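Local atomic coordinates of predicted ATPase of the ABC class (Vibrio vulnificus, PDB entry 5D6A), a protein that binds the ATP analogue AMP-PNP and probably hydrolyses ATP as a member of the ABC class of ATPases. Residues A[61-64]-A[70-73]; A[347-352]-A[562-567]; A[196-201]-A[282-287]. All coordinates share one frame; numbering follows the deposited sequence.

Contact 1: residues A[61-64]-A[70-73]; sequences HIQS and ASRF
The amide of Gln-63 lies alongside the backbone of Ala-70 and Ser-71, its NE2 3.8 Å from Ala-70 CA and its OE1 3.7 Å from Ser-71 N. The ring of Phe-73 has the carbonyl carbon of Ser-71 at its edge and in its plane, while Leu-57, Ile-59, Phe-142 and Val-144 pack round that ring. The contact lies where strand 56-61 gives way to the loop of a beta-hairpin that returns antiparallel as strand 71-78. The evidence for the register is His-61 with Arg-72, a hydrogen-bonded antiparallel pair with CA atoms 5.1 Å apart. Arg-72 N donates to His-61 O at 3.0 Å in the carbonyl plane, although the N-H is noticeably bent. Both side chains leave on the same face of the sheet, where His-61 CB meets Arg-72 CG at 4.3 Å. The guanidinium of Arg-72 goes on to a salt bridge with Asp-550.

Beyond this pair the strand pairing gives way to a bond from backbone to side chain. Gln-63 N donates to Ser-71 OG at 2.9 Å and almost straight, with an N-H...O angle of 172°. The hydroxyl can receive it because Ser-71 OG stands beside its own backbone N, anti to the carbonyl carbon (chi1 -63°). Gln-63 CG sits between its backbone N and carbonyl carbon (chi1 60°), and the chain then runs extended, which carries OE1 to its hydrogen bond with Leu-146 N. That first torsion also brings Gln-63 CG to 3.2 Å from Ser-71 OG.

Contact 2: residues A[347-352]-A[562-567]; sequences LQESVE and ALNRMR
Glu-349 and Asn-564 reach toward each other from opposite directions and make the dense part of this contact. The carboxylate and amide planes are 33° apart, with Glu-349 CD 3.3 Å from Asn-564 ND2 and Glu-349 OE2 3.5 Å from Asn-564 CB. Close as they are, the two groups form no direct hydrogen bond: the approach of ND2 to OE1 has a poor angle. Both side chains place CG beside the backbone N, anti to the carbonyl carbon (chi1 -70° in Glu-349, -68° in Asn-564), and Glu-349 is extended from there on.

Helix 339-352 leads into strand 357-361 of the mixed sheet, a position consistent with the helix that joins the signature motif to the Walker B strand in ABC ATPases. Its partner is the 562-567 segment, which carries on from helix 556-564 in the C-terminal domain, so the contact connects that part of the chain to the P-loop domain. Charges outside the pair hold the polar ends: Glu-349 OE2 is in a salt bridge with Arg-309, Asn-564 OD1 accepts from Arg-462, and Arg-565 is bound to Glu-306.

The looser part is hydrated, and direct bonds are replaced there by three bridging waters. One donates to Glu-349 O and accepts from Asn-564 ND2, tying backbone to amide. Another gives both its protons, to Glu-349 OE2 and to Asn-564 O. The third donates to Glu-349 OE1 at 2.6 Å and accepts from Asn-564 ND2 at 3.2 Å and from Arg-565 NH2 at 3.0 Å, whereas OE1 itself stays 4.3 Å from Arg-565 NH2, well out of the guanidinium plane.

Contact 3: residues A[196-201]-A[282-287]; sequences ALREQL and IYNHIP
Arg-198 reaches from the last turn of helix 181-199 to Asn-284, and the two side chains meet at a slant, their guanidinium and amide planes 42° apart. The meeting point is Asn-284 OD1, which lies at the guanidinium edge and takes a hydrogen bond from Arg-198 NH1 at 2.7 Å. NH1 sits in the carbonyl plane of the amide, while OD1 is tilted 18° out of the guanidinium plane. A second, weak bond reaches the same oxygen from Arg-198 NH2 at 3.3 Å, so the two terminal nitrogens share OD1 unevenly. The arginine chain starts extended and bends at chi3 (-67°), turning the guanidinium toward residues 282-284.

Asn-284 lies in a short, weakly bonded strand at about 284-285, which pairs antiparallel with strand 124-125 of the N-terminal domain. The segment before it follows helix 271-280, the helix that begins at the probable P-loop. Arg-198 therefore spans from one helix to the exit of another. Its NH2 donates to Ser-281 O, and it also comes within 3.6 Å of Tyr-283 O and 3.8 Å of Ile-282 O, both oblique to the guanidinium and neither hydrogen-bonded to it.

Arg-198 NE makes a weak bond to Thr-296 O, and the ion pair of NH1 with Glu-195 is long and weak. The guanidinium thus relies chiefly on neutral oxygens, and its positive charge, just beyond the C-terminal end of helix 271-280, would probably be favoured by the carbonyl dipoles gathered there.

Overall arrangement
From the N terminus, contact 1 comes first and closes the nine-residue loop between strands 56-61 and 71-78, a local hairpin within the N-terminal domain. Contact 3 follows, joining helix 181-199 to residues 282-287 across 80 residues and staying within the P-loop domain. Contact 2 is the longest closure, with 209 residues between helix 339-352 and the 562-567 segment, and it links the P-loop domain to the C-terminal one. The three are in series: none nests in or crosses another. Contacts 2 and 3 have nearest atoms about 11 Å apart, whereas contact 1 stands apart, its nearest atoms about 18 Å from contact 2 and about 19 Å from contact 3.

Contact 1: residues A[61-64]-A[70-73]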
ATOM      1  N   HIS A  61       3.835  30.135   9.594  1.00 58.05           N
ATOM      2  CA  HIS A  61       5.071  29.517   9.123  1.00 58.26           C
ATOM      3  C   HIS A  61       5.379  29.904   7.693  1.00 58.40           C
ATOM      4  O   HIS A  61       4.569  29.694   6.795  1.00 57.62           O
ATOM      5  CB  HIS A  61       5.006  27.994   9.239  1.00 57.14           C
ATOM      6  CG  HIS A  61       6.238  27.306   8.739  1.00 58.77           C
ATOM      7  ND1 HIS A  61       7.378  27.173   9.503  1.00 60.84           N
ATOM      8  CD2 HIS A  61       6.514  26.724   7.548  1.00 59.27           C
ATOM      9  CE1 HIS A  61       8.303  26.538   8.804  1.00 62.12           C
ATOM     10  NE2 HIS A  61       7.804  26.253   7.615  1.00 61.50           N
ATOM     11  N   ILE A  62       6.564  30.467   7.494  1.00 60.13           N
ATOM     12  CA  ILE A  62       7.015  30.884   6.181  1.00 62.08           C
ATOM     13  C   ILE A  62       7.887  29.789   5.577  1.00 64.03           C
ATOM     14  O   ILE A  62       8.911  29.415   6.151  1.00 67.32           O
ATOM     15  CB  ILE A  62       7.838  32.188   6.265  1.00 64.30           C
ATOM     16  CG1 ILE A  62       7.003  33.321   6.877  1.00 63.85           C
ATOM     17  CG2 ILE A  62       8.358  32.590   4.891  1.00 65.29           C
ATOM     18  CD1 ILE A  62       5.768  33.694   6.084  1.00 62.73           C
ATOM     19  N   GLN A  63       7.470  29.271   4.426  1.00 63.37           N
ATOM     20  CA  GLN A  63       8.236  28.244   3.728  1.00 64.89           C
ATOM     21  C   GLN A  63       9.607  28.801   3.365  1.00 68.18           C
ATOM     22  O   GLN A  63       9.741  29.992   3.089  1.00 67.96           O
ATOM     23  CB  GLN A  63       7.502  27.797   2.462  1.00 64.45           C
ATOM     24  CG  GLN A  63       7.252  28.912   1.453  1.00 64.96           C
ATOM     25  CD  GLN A  63       6.387  28.479   0.282  1.00 64.91           C
ATOM     26  OE1 GLN A  63       5.509  29.220  -0.159  1.00 63.93           O
ATOM     27  NE2 GLN A  63       6.617  27.269  -0.214  1.00 66.73           N
ATOM     28  N   SER A  64      10.620  27.939   3.371  1.00 71.03           N
ATOM     29  CA  SER A  64      11.984  28.348   3.045  1.00 75.38           C
ATOM     30  C   SER A  64      12.306  28.147   1.565  1.00 78.77           C
ATOM     31  O   SER A  64      13.406  28.467   1.118  1.00 81.19           O
ATOM     32  CB  SER A  64      12.982  27.549   3.886  1.00 76.98           C
ATOM     33  OG  SER A  64      12.887  26.162   3.603  1.00 76.29           O
ATOM     34  N   ALA A  70       3.807  24.782   1.272  1.00 53.10           N
ATOM     35  CA  ALA A  70       3.348  26.175   1.300  1.00 51.63           C
ATOM     36  C   ALA A  70       3.295  26.792   2.698  1.00 49.76           C
ATOM     37  O   ALA A  70       3.148  26.091   3.699  1.00 49.02           O
ATOM     38  CB  ALA A  70       1.990  26.293   0.623  1.00 50.33           C
ATOM     39  N   SER A  71       3.417  28.114   2.746  1.00 49.54           N
ATOM     40  CA  SER A  71       3.379  28.850   4.004  1.00 49.51           C
ATOM     41  C   SER A  71       1.992  28.770   4.623  1.00 47.39           C
ATOM     42  O   SER A  71       0.989  28.879   3.920  1.00 46.90           O
ATOM     43  CB  SER A  71       3.756  30.316   3.785  1.00 50.72           C
ATOM     44  OG  SER A  71       5.080  30.434   3.306  1.00 52.27           O
ATOM     45  N   ARG A  72       1.949  28.588   5.941  1.00 46.44           N
ATOM     46  CA  ARG A  72       0.692  28.468   6.671  1.00 44.34           C
ATOM     47  C   ARG A  72       0.139  29.830   7.094  1.00 44.50           C
ATOM     48  O   ARG A  72       0.869  30.679   7.613  1.00 45.60           O
ATOM     49  CB  ARG A  72       0.883  27.599   7.913  1.00 43.97           C
ATOM     50  CG  ARG A  72       1.409  26.198   7.640  1.00 43.92           C
ATOM     51  CD  ARG A  72       1.478  25.411   8.935  1.00 43.89           C
ATOM     52  NE  ARG A  72       2.013  24.059   8.771  1.00 44.81           N
ATOM     53  CZ  ARG A  72       1.300  22.984   8.429  1.00 43.63           C
ATOM     54  NH1 ARG A  72      -0.002  23.076   8.172  1.00 42.01           N
ATOM     55  NH2 ARG A  72       1.900  21.805   8.327  1.00 44.39           N
ATOM     56  N   PHE A  73      -1.160  30.017   6.861  1.00 43.09           N
ATOM     57  CA  PHE A  73      -1.878  31.244   7.202  1.00 42.96           C
ATOM     58  C   PHE A  73      -3.130  30.918   8.013  1.00 40.91           C
ATOM     59  O   PHE A  73      -3.638  29.800   7.960  1.00 39.56           O
ATOM     60  CB  PHE A  73      -2.310  31.980   5.927  1.00 44.11           C
ATOM     61  CG  PHE A  73      -1.217  32.772   5.266  1.00 46.39           C
ATOM     62  CD1 PHE A  73      -0.097  32.145   4.733  1.00 47.00           C
ATOM     63  CD2 PHE A  73      -1.342  34.149   5.119  1.00 48.04           C
ATOM     64  CE1 PHE A  73       0.896  32.884   4.111  1.00 48.99           C
ATOM     65  CE2 PHE A  73      -0.355  34.890   4.488  1.00 49.68           C
ATOM     66  CZ  PHE A  73       0.765  34.257   3.983  1.00 50.32           C
TER

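Contact 2: residues A[347-352]-A[562-567]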
ATOM      1  N   LEU A 347      -7.693  -8.304  16.507  1.00 36.23           N
ATOM      2  CA  LEU A 347      -8.971  -8.572  17.152  1.00 36.89           C
ATOM      3  C   LEU A 347      -8.921  -8.182  18.625  1.00 36.56           C
ATOM      4  O   LEU A 347      -9.721  -7.365  19.084  1.00 35.17           O
ATOM      5  CB  LEU A 347      -9.353 -10.048  16.984  1.00 38.17           C
ATOM      6  CG  LEU A 347     -10.656 -10.527  17.631  1.00 39.71           C
ATOM      7  CD1 LEU A 347     -11.830  -9.650  17.246  1.00 39.42           C
ATOM      8  CD2 LEU A 347     -10.928 -11.969  17.242  1.00 41.63           C
ATOM      9  N   GLN A 348      -7.961  -8.747  19.349  1.00 36.96           N
ATOM     10  CA  GLN A 348      -7.808  -8.465  20.772  1.00 37.20           C
ATOM     11  C   GLN A 348      -7.609  -6.970  21.028  1.00 36.65           C
ATOM     12  O   GLN A 348      -8.189  -6.415  21.960  1.00 37.13           O
ATOM     13  CB  GLN A 348      -6.627  -9.244  21.346  1.00 38.48           C
ATOM     14  CG  GLN A 348      -6.514  -9.147  22.858  1.00 39.85           C
ATOM     15  CD  GLN A 348      -7.714  -9.748  23.573  1.00 40.73           C
ATOM     16  OE1 GLN A 348      -8.257 -10.774  23.155  1.00 41.01           O
ATOM     17  NE2 GLN A 348      -8.124  -9.118  24.665  1.00 40.80           N
ATOM     18  N   GLU A 349      -6.789  -6.329  20.198  1.00 35.43           N
ATOM     19  CA  GLU A 349      -6.519  -4.897  20.328  1.00 34.84           C
ATOM     20  C   GLU A 349      -7.789  -4.069  20.201  1.00 34.09           C
ATOM     21  O   GLU A 349      -7.938  -3.048  20.870  1.00 33.47           O
ATOM     22  CB  GLU A 349      -5.495  -4.447  19.283  1.00 34.99           C
ATOM     23  CG  GLU A 349      -4.088  -4.977  19.529  1.00 36.21           C
ATOM     24  CD  GLU A 349      -3.141  -4.749  18.357  1.00 36.69           C
ATOM     25  OE1 GLU A 349      -3.613  -4.462  17.235  1.00 36.00           O
ATOM     26  OE2 GLU A 349      -1.914  -4.878  18.555  1.00 37.53           O
ATOM     27  N   SER A 350      -8.705  -4.514  19.346  1.00 34.20           N
ATOM     28  CA  SER A 350      -9.970  -3.803  19.141  1.00 33.96           C
ATOM     29  C   SER A 350     -10.872  -3.918  20.381  1.00 33.48           C
ATOM     30  O   SER A 350     -11.533  -2.955  20.779  1.00 31.56           O
ATOM     31  CB  SER A 350     -10.678  -4.343  17.899  1.00 34.07           C
ATOM     32  OG  SER A 350      -9.812  -4.292  16.777  1.00 33.93           O
ATOM     33  N   VAL A 351     -10.890  -5.100  20.988  1.00 33.71           N
ATOM     34  CA  VAL A 351     -11.671  -5.309  22.196  1.00 35.27           C
ATOM     35  C   VAL A 351     -11.105  -4.406  23.290  1.00 35.72           C
ATOM     36  O   VAL A 351     -11.849  -3.709  23.979  1.00 35.63           O
ATOM     37  CB  VAL A 351     -11.626  -6.777  22.662  1.00 35.91           C
ATOM     38  CG1 VAL A 351     -12.379  -6.944  23.980  1.00 37.10           C
ATOM     39  CG2 VAL A 351     -12.197  -7.698  21.592  1.00 35.37           C
ATOM     40  N   GLU A 352      -9.779  -4.406  23.416  1.00 36.00           N
ATOM     41  CA  GLU A 352      -9.085  -3.593  24.411  1.00 36.46           C
ATOM     42  C   GLU A 352      -9.506  -2.128  24.301  1.00 36.60           C
ATOM     43  O   GLU A 352      -9.790  -1.481  25.307  1.00 38.34           O
ATOM     44  CB  GLU A 352      -7.565  -3.697  24.222  1.00 35.97           C
ATOM     45  CG  GLU A 352      -6.744  -3.171  25.399  1.00 36.33           C
ATOM     46  CD  GLU A 352      -5.259  -3.051  25.086  1.00 35.52           C
ATOM     47  OE1 GLU A 352      -4.906  -2.405  24.076  1.00 35.00           O
ATOM     48  OE2 GLU A 352      -4.438  -3.566  25.870  1.00 35.24           O
ATOM     49  N   ALA A 562      -2.766   2.783  15.344  1.00 32.62           N
ATOM     50  CA  ALA A 562      -1.509   3.293  14.792  1.00 32.95           C
ATOM     51  C   ALA A 562      -0.371   3.065  15.778  1.00 34.12           C
ATOM     52  O   ALA A 562       0.739   2.697  15.395  1.00 34.38           O
ATOM     53  CB  ALA A 562      -1.634   4.774  14.475  1.00 31.66           C
ATOM     54  N   LEU A 563      -0.671   3.278  17.054  1.00 34.97           N
ATOM     55  CA  LEU A 563       0.307   3.125  18.120  1.00 35.41           C
ATOM     56  C   LEU A 563       0.686   1.653  18.323  1.00 35.13           C
ATOM     57  O   LEU A 563       1.829   1.347  18.660  1.00 36.16           O
ATOM     58  CB  LEU A 563      -0.256   3.745  19.401  1.00 36.64           C
ATOM     59  CG  LEU A 563       0.672   4.064  20.568  1.00 38.30           C
ATOM     60  CD1 LEU A 563       1.854   4.918  20.131  1.00 38.30           C
ATOM     61  CD2 LEU A 563      -0.132   4.782  21.642  1.00 39.68           C
ATOM     62  N   ASN A 564      -0.271   0.751  18.102  1.00 34.18           N
ATOM     63  CA  ASN A 564      -0.033  -0.692  18.220  1.00 34.31           C
ATOM     64  C   ASN A 564       0.911  -1.197  17.138  1.00 34.59           C
ATOM     65  O   ASN A 564       1.483  -2.278  17.269  1.00 35.07           O
ATOM     66  CB  ASN A 564      -1.349  -1.476  18.112  1.00 34.96           C
ATOM     67  CG  ASN A 564      -2.279  -1.245  19.287  1.00 35.38           C
ATOM     68  OD1 ASN A 564      -1.851  -0.852  20.368  1.00 36.34           O
ATOM     69  ND2 ASN A 564      -3.562  -1.514  19.083  1.00 36.45           N
ATOM     70  N   ARG A 565       1.052  -0.417  16.066  1.00 34.36           N
ATOM     71  CA  ARG A 565       1.913  -0.780  14.936  1.00 34.53           C
ATOM     72  C   ARG A 565       3.230  -0.013  14.901  1.00 34.82           C
ATOM     73  O   ARG A 565       4.031  -0.209  13.985  1.00 36.06           O
ATOM     74  CB  ARG A 565       1.152  -0.587  13.626  1.00 33.88           C
ATOM     75  CG  ARG A 565       0.015  -1.579  13.474  1.00 34.87           C
ATOM     76  CD  ARG A 565      -0.946  -1.217  12.355  1.00 34.66           C
ATOM     77  NE  ARG A 565      -1.938  -2.272  12.185  1.00 35.91           N
ATOM     78  CZ  ARG A 565      -2.993  -2.453  12.977  1.00 35.90           C
ATOM     79  NH1 ARG A 565      -3.829  -3.453  12.736  1.00 37.18           N
ATOM     80  NH2 ARG A 565      -3.215  -1.652  14.013  1.00 35.07           N
HETATM   81  N   MSE A 566       3.455   0.856  15.886  1.00 35.24           N
HETATM   82  CA  MSE A 566       4.711   1.605  15.973  1.00 36.03           C
HETATM   83  C   MSE A 566       5.684   0.673  16.639  1.00 36.49           C
HETATM   84  O   MSE A 566       5.447   0.205  17.752  1.00 36.92           O
HETATM   85  CB  MSE A 566       4.534   2.902  16.751  1.00 36.69           C
HETATM   86  CG  MSE A 566       5.472   3.980  16.228  1.00 38.79           C
HETATM   87 SE   MSE A 566       6.928   4.269  17.513  1.00 43.39          SE
HETATM   88  CE  MSE A 566       5.871   5.210  18.882  1.00 40.25           C
ATOM     89  N   ARG A 567       6.795   0.413  15.961  1.00 37.22           N
ATOM     90  CA  ARG A 567       7.794  -0.563  16.422  1.00 39.85           C
ATOM     91  C   ARG A 567       8.570  -0.229  17.703  1.00 43.16           C
ATOM     92  O   ARG A 567       9.187  -1.119  18.293  1.00 46.30           O
ATOM     93  CB  ARG A 567       8.753  -0.868  15.269  1.00 39.81           C
ATOM     94  CG  ARG A 567       8.008  -1.416  14.060  1.00 39.15           C
ATOM     95  CD  ARG A 567       8.887  -1.655  12.851  1.00 40.56           C
ATOM     96  NE  ARG A 567       8.115  -2.268  11.769  1.00 40.24           N
ATOM     97  CZ  ARG A 567       7.885  -3.576  11.645  1.00 41.93           C
ATOM     98  NH1 ARG A 567       8.364  -4.443  12.536  1.00 43.32           N
ATOM     99  NH2 ARG A 567       7.169  -4.026  10.622  1.00 42.33           N
TER
HETATM  100  O   HOH W   1      -5.745  -1.100  20.855  1.00 27.51           O
HETATM  101  O   HOH W   2      -4.958  -2.417  16.347  1.00 31.73           O
HETATM  102  O   HOH W   3       0.841  -4.138  19.564  1.00 38.49           O

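Contact 3: residues A[196-201]-A[282-287]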
ATOM      1  N   ALA A 196     -28.061  12.443  14.064  1.00 45.22           N
ATOM      2  CA  ALA A 196     -29.315  12.037  14.700  1.00 46.16           C
ATOM      3  C   ALA A 196     -29.610  10.558  14.462  1.00 45.49           C
ATOM      4  O   ALA A 196     -30.031   9.857  15.373  1.00 46.31           O
ATOM      5  CB  ALA A 196     -30.466  12.893  14.195  1.00 46.92           C
ATOM      6  N   LEU A 197     -29.388  10.094  13.234  1.00 45.22           N
ATOM      7  CA  LEU A 197     -29.606   8.688  12.888  1.00 45.38           C
ATOM      8  C   LEU A 197     -28.587   7.791  13.585  1.00 45.40           C
ATOM      9  O   LEU A 197     -28.912   6.676  13.992  1.00 44.71           O
ATOM     10  CB  LEU A 197     -29.527   8.481  11.373  1.00 44.36           C
ATOM     11  CG  LEU A 197     -30.609   9.158  10.528  1.00 45.52           C
ATOM     12  CD1 LEU A 197     -30.289   9.024   9.047  1.00 44.71           C
ATOM     13  CD2 LEU A 197     -31.986   8.589  10.839  1.00 47.12           C
ATOM     14  N   ARG A 198     -27.355   8.281  13.719  1.00 45.96           N
ATOM     15  CA  ARG A 198     -26.302   7.515  14.382  1.00 47.25           C
ATOM     16  C   ARG A 198     -26.575   7.368  15.879  1.00 48.96           C
ATOM     17  O   ARG A 198     -26.272   6.330  16.463  1.00 48.83           O
ATOM     18  CB  ARG A 198     -24.919   8.146  14.144  1.00 46.71           C
ATOM     19  CG  ARG A 198     -23.781   7.383  14.817  1.00 47.67           C
ATOM     20  CD  ARG A 198     -22.392   7.886  14.441  1.00 47.35           C
ATOM     21  NE  ARG A 198     -22.062   7.645  13.033  1.00 46.67           N
ATOM     22  CZ  ARG A 198     -22.200   8.531  12.045  1.00 45.62           C
ATOM     23  NH1 ARG A 198     -22.662   9.757  12.282  1.00 46.02           N
ATOM     24  NH2 ARG A 198     -21.865   8.190  10.807  1.00 44.43           N
ATOM     25  N   GLU A 199     -27.159   8.397  16.491  1.00 51.32           N
ATOM     26  CA  GLU A 199     -27.457   8.367  17.928  1.00 54.05           C
ATOM     27  C   GLU A 199     -28.579   7.399  18.311  1.00 55.71           C
ATOM     28  O   GLU A 199     -28.591   6.880  19.429  1.00 57.97           O
ATOM     29  CB  GLU A 199     -27.779   9.772  18.452  1.00 55.27           C
ATOM     30  CG  GLU A 199     -26.587  10.718  18.413  1.00 56.01           C
ATOM     31  CD  GLU A 199     -26.854  12.069  19.054  1.00 57.85           C
ATOM     32  OE1 GLU A 199     -27.897  12.239  19.726  1.00 58.95           O
ATOM     33  OE2 GLU A 199     -25.998  12.963  18.892  1.00 57.86           O
ATOM     34  N   GLN A 200     -29.510   7.146  17.393  1.00 55.69           N
ATOM     35  CA  GLN A 200     -30.626   6.242  17.692  1.00 57.55           C
ATOM     36  C   GLN A 200     -30.414   4.809  17.189  1.00 57.51           C
ATOM     37  O   GLN A 200     -31.374   4.053  17.033  1.00 59.34           O
ATOM     38  CB  GLN A 200     -31.957   6.822  17.190  1.00 57.80           C
ATOM     39  CG  GLN A 200     -31.999   7.184  15.719  1.00 55.95           C
ATOM     40  CD  GLN A 200     -33.319   7.816  15.320  1.00 56.47           C
ATOM     41  OE1 GLN A 200     -34.386   7.373  15.741  1.00 57.33           O
ATOM     42  NE2 GLN A 200     -33.253   8.846  14.488  1.00 56.06           N
ATOM     43  N   LEU A 201     -29.157   4.439  16.945  1.00 56.91           N
ATOM     44  CA  LEU A 201     -28.831   3.080  16.528  1.00 57.18           C
ATOM     45  C   LEU A 201     -28.892   2.185  17.753  1.00 60.47           C
ATOM     46  O   LEU A 201     -29.470   1.098  17.722  1.00 61.38           O
ATOM     47  CB  LEU A 201     -27.428   3.009  15.920  1.00 55.07           C
ATOM     48  CG  LEU A 201     -27.213   3.670  14.561  1.00 53.28           C
ATOM     49  CD1 LEU A 201     -25.737   3.650  14.191  1.00 52.18           C
ATOM     50  CD2 LEU A 201     -28.048   2.974  13.496  1.00 52.31           C
ATOM     51  N   ILE A 282     -18.853   5.131   9.216  1.00 38.25           N
ATOM     52  CA  ILE A 282     -18.424   5.585  10.544  1.00 38.66           C
ATOM     53  C   ILE A 282     -18.231   7.097  10.468  1.00 38.32           C
ATOM     54  O   ILE A 282     -18.192   7.780  11.489  1.00 39.15           O
ATOM     55  CB  ILE A 282     -17.109   4.930  11.025  1.00 37.90           C
ATOM     56  CG1 ILE A 282     -15.970   5.198  10.027  1.00 37.30           C
ATOM     57  CG2 ILE A 282     -17.306   3.435  11.248  1.00 37.88           C
ATOM     58  CD1 ILE A 282     -14.640   4.615  10.446  1.00 36.48           C
ATOM     59  N   TYR A 283     -18.078   7.598   9.240  1.00 37.85           N
ATOM     60  CA  TYR A 283     -17.953   9.026   8.986  1.00 38.34           C
ATOM     61  C   TYR A 283     -19.224   9.510   8.310  1.00 38.27           C
ATOM     62  O   TYR A 283     -19.979   8.716   7.752  1.00 38.05           O
ATOM     63  CB  TYR A 283     -16.795   9.336   8.034  1.00 38.08           C
ATOM     64  CG  TYR A 283     -15.439   8.837   8.456  1.00 37.61           C
ATOM     65  CD1 TYR A 283     -14.748   9.436   9.502  1.00 38.05           C
ATOM     66  CD2 TYR A 283     -14.818   7.806   7.767  1.00 37.06           C
ATOM     67  CE1 TYR A 283     -13.493   8.993   9.875  1.00 38.40           C
ATOM     68  CE2 TYR A 283     -13.563   7.358   8.129  1.00 37.15           C
ATOM     69  CZ  TYR A 283     -12.904   7.955   9.182  1.00 37.49           C
ATOM     70  OH  TYR A 283     -11.653   7.514   9.544  1.00 37.94           O
ATOM     71  N   ASN A 284     -19.443  10.818   8.351  1.00 38.78           N
ATOM     72  CA  ASN A 284     -20.585  11.433   7.695  1.00 39.35           C
ATOM     73  C   ASN A 284     -20.174  11.778   6.270  1.00 38.60           C
ATOM     74  O   ASN A 284     -19.026  12.155   6.031  1.00 37.52           O
ATOM     75  CB  ASN A 284     -21.003  12.706   8.430  1.00 41.08           C
ATOM     76  CG  ASN A 284     -21.404  12.451   9.871  1.00 41.97           C
ATOM     77  OD1 ASN A 284     -21.941  11.395  10.208  1.00 42.41           O
ATOM     78  ND2 ASN A 284     -21.152  13.428  10.730  1.00 43.37           N
ATOM     79  N   HIS A 285     -21.100  11.642   5.324  1.00 38.43           N
ATOM     80  CA  HIS A 285     -20.813  11.965   3.926  1.00 38.32           C
ATOM     81  C   HIS A 285     -21.641  13.141   3.421  1.00 38.05           C
ATOM     82  O   HIS A 285     -22.698  13.460   3.974  1.00 37.41           O
ATOM     83  CB  HIS A 285     -21.005  10.741   3.030  1.00 38.78           C
ATOM     84  CG  HIS A 285     -19.955   9.690   3.221  1.00 38.56           C
ATOM     85  ND1 HIS A 285     -20.084   8.662   4.130  1.00 38.44           N
ATOM     86  CD2 HIS A 285     -18.747   9.522   2.631  1.00 37.90           C
ATOM     87  CE1 HIS A 285     -19.005   7.901   4.083  1.00 37.63           C
ATOM     88  NE2 HIS A 285     -18.179   8.401   3.183  1.00 37.51           N
ATOM     89  N   ILE A 286     -21.142  13.777   2.364  1.00 37.31           N
ATOM     90  CA  ILE A 286     -21.799  14.940   1.771  1.00 37.65           C
ATOM     91  C   ILE A 286     -23.049  14.544   0.994  1.00 38.11           C
ATOM     92  O   ILE A 286     -23.215  13.376   0.643  1.00 37.49           O
ATOM     93  CB  ILE A 286     -20.852  15.709   0.821  1.00 37.78           C
ATOM     94  CG1 ILE A 286     -20.506  14.865  -0.418  1.00 37.23           C
ATOM     95  CG2 ILE A 286     -19.596  16.150   1.565  1.00 37.36           C
ATOM     96  CD1 ILE A 286     -19.583  15.557  -1.396  1.00 37.34           C
ATOM     97  N   PRO A 287     -23.941  15.518   0.727  1.00 39.34           N
ATOM     98  CA  PRO A 287     -25.145  15.221  -0.043  1.00 39.56           C
ATOM     99  C   PRO A 287     -24.817  14.754  -1.459  1.00 39.02           C
ATOM    100  O   PRO A 287     -23.814  15.178  -2.035  1.00 38.53           O
ATOM    101  CB  PRO A 287     -25.881  16.567  -0.084  1.00 41.29           C
ATOM    102  CG  PRO A 287     -25.359  17.332   1.080  1.00 41.09           C
ATOM    103  CD  PRO A 287     -23.936  16.905   1.231  1.00 40.23           C
TER